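PDB 6BJA: acetyl-CoA acetyltransferase A from Ascaris suum, which probably catalyses the reversible condensation of two acetyl-CoA molecules to acetoacetyl-CoA and coenzyme A in lipid metabolism. Local coordinates for residues P20-S23 with T27-S30. Sequence-based numbering, arbitrary orientation.
Sequences PIAS and TLTS
Ala22 and Leu28 meet where, in the last part of strand 11-23 of the thiolase fold, the chain leaves the strand for the loop that leads to the helix 33-48. The connection is a compact example of a loop held to its parent strand by indirect means: no direct hydrogen bond joins 20-23 to 27-30, and one apolar contact and one bridging water link them, with Glu223 as a further bridge.

The apolar part rests on a single methyl. Ala22 CB points at the loop and sits 3.6 Å from Leu28 CG, against the branch point of the leucine, and it lies equally close to CD1. Leu28 CG stands anti to its own carbonyl carbon (chi1 -61°), and the extended second torsion sends CD1 back toward the strand, where it comes within 4.2 Å of Pro20 O. That last approach is a loose van der Waals contact. Leu219 of the short strand 218-219 touches both Ala22 and Leu28, while Val207 packs on Pro20 and Leu28, so the small cluster is closed in by neighbouring segments and all three touching residues are buried.

Beyond the cluster, polar groups tie each segment to the surrounding chain. Glu223 serves both, its OE1 accepting from Ser23 N and its OE2 bonded to Thr27 OG1.

No direct backbone bond forms; the nearest CA atoms, of Ala22 and Leu28, lie 6.3 Å apart. A water joins the two backbones instead, donating to Ser23 O at 2.8 Å and accepting from Leu28 N at 3.0 Å.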
ATOM      1  N   PRO A  20      18.564  11.487  24.811  1.00 13.57           N
ATOM      2  CA  PRO A  20      17.873  10.400  25.486  1.00 15.43           C
ATOM      3  C   PRO A  20      17.362   9.448  24.417  1.00 16.39           C
ATOM      4  O   PRO A  20      17.125   9.854  23.264  1.00 16.64           O
ATOM      5  CB  PRO A  20      16.712  11.077  26.202  1.00 17.68           C
ATOM      6  CG  PRO A  20      17.017  12.565  26.116  1.00 17.27           C
ATOM      7  CD  PRO A  20      17.781  12.716  24.846  1.00 14.94           C
ATOM      8  N   ILE A  21      17.171   8.201  24.801  1.00 15.92           N
ATOM      9  CA  ILE A  21      16.689   7.180  23.879  1.00 14.25           C
ATOM     10  C   ILE A  21      15.199   6.987  24.127  1.00 15.96           C
ATOM     11  O   ILE A  21      14.793   6.715  25.256  1.00 17.45           O
ATOM     12  CB  ILE A  21      17.455   5.867  24.058  1.00 16.33           C
ATOM     13  CG1 ILE A  21      18.942   6.066  23.733  1.00 17.70           C
ATOM     14  CG2 ILE A  21      16.847   4.795  23.197  1.00 15.89           C
ATOM     15  CD1 ILE A  21      19.823   4.926  24.184  1.00 19.09           C
ATOM     16  N   ALA A  22      14.378   7.164  23.094  1.00 15.96           N
ATOM     17  CA  ALA A  22      12.928   7.071  23.244  1.00 15.79           C
ATOM     18  C   ALA A  22      12.412   5.717  22.770  1.00 16.17           C
ATOM     19  O   ALA A  22      13.044   5.032  21.946  1.00 16.80           O
ATOM     20  CB  ALA A  22      12.225   8.204  22.491  1.00 17.17           C
ATOM     21  N   SER A  23      11.278   5.315  23.332  1.00 18.22           N
ATOM     22  CA  SER A  23      10.612   4.093  22.920  1.00 19.38           C
ATOM     23  C   SER A  23      10.002   4.198  21.521  1.00 18.73           C
ATOM     24  O   SER A  23       9.824   5.271  20.954  1.00 18.28           O
ATOM     25  CB  SER A  23       9.525   3.725  23.917  1.00 23.71           C
ATOM     26  OG  SER A  23      10.114   3.520  25.187  1.00 21.47           O
ATOM     27  N   THR A  27       7.757   9.529  22.263  1.00 20.73           N
ATOM     28  CA  THR A  27       7.961  10.957  22.325  1.00 20.00           C
ATOM     29  C   THR A  27       8.697  11.567  21.136  1.00 20.88           C
ATOM     30  O   THR A  27       8.425  12.706  20.762  1.00 21.68           O
ATOM     31  CB  THR A  27       8.720  11.281  23.615  1.00 18.89           C
ATOM     32  OG1 THR A  27       8.006  10.709  24.732  1.00 23.11           O
ATOM     33  CG2 THR A  27       8.878  12.784  23.808  1.00 24.05           C
ATOM     34  N   LEU A  28       9.590  10.805  20.512  1.00 19.22           N
ATOM     35  CA  LEU A  28      10.363  11.330  19.396  1.00 18.61           C
ATOM     36  C   LEU A  28       9.789  10.959  18.030  1.00 20.76           C
ATOM     37  O   LEU A  28      10.439  11.192  17.027  1.00 17.61           O
ATOM     38  CB  LEU A  28      11.815  10.843  19.471  1.00 18.47           C
ATOM     39  CG  LEU A  28      12.599  11.264  20.714  1.00 19.64           C
ATOM     40  CD1 LEU A  28      14.003  10.711  20.623  1.00 18.30           C
ATOM     41  CD2 LEU A  28      12.620  12.784  20.874  1.00 20.26           C
ATOM     42  N   THR A  29       8.581  10.413  17.973  1.00 18.74           N
ATOM     43  CA  THR A  29       8.012   9.999  16.682  1.00 19.02           C
ATOM     44  C   THR A  29       8.008  11.114  15.645  1.00 21.58           C
ATOM     45  O   THR A  29       8.259  10.877  14.471  1.00 20.92           O
ATOM     46  CB  THR A  29       6.573   9.490  16.849  1.00 23.73           C
ATOM     47  OG1 THR A  29       6.562   8.359  17.713  1.00 23.98           O
ATOM     48  CG2 THR A  29       5.985   9.055  15.520  1.00 25.05           C
ATOM     49  N   SER A  30       7.745  12.347  16.072  1.00 20.08           N
ATOM     50  CA  SER A  30       7.633  13.441  15.122  1.00 21.04           C
ATOM     51  C   SER A  30       8.983  13.942  14.608  1.00 23.58           C
ATOM     52  O   SER A  30       9.040  14.796  13.704  1.00 26.44           O
ATOM     53  CB  SER A  30       6.867  14.591  15.761  1.00 23.78           C
ATOM     54  OG  SER A  30       7.627  15.180  16.792  1.00 25.99           O
TER
HETATM   55  O   HOH W   1       9.883   7.903  20.009  1.00 17.78           O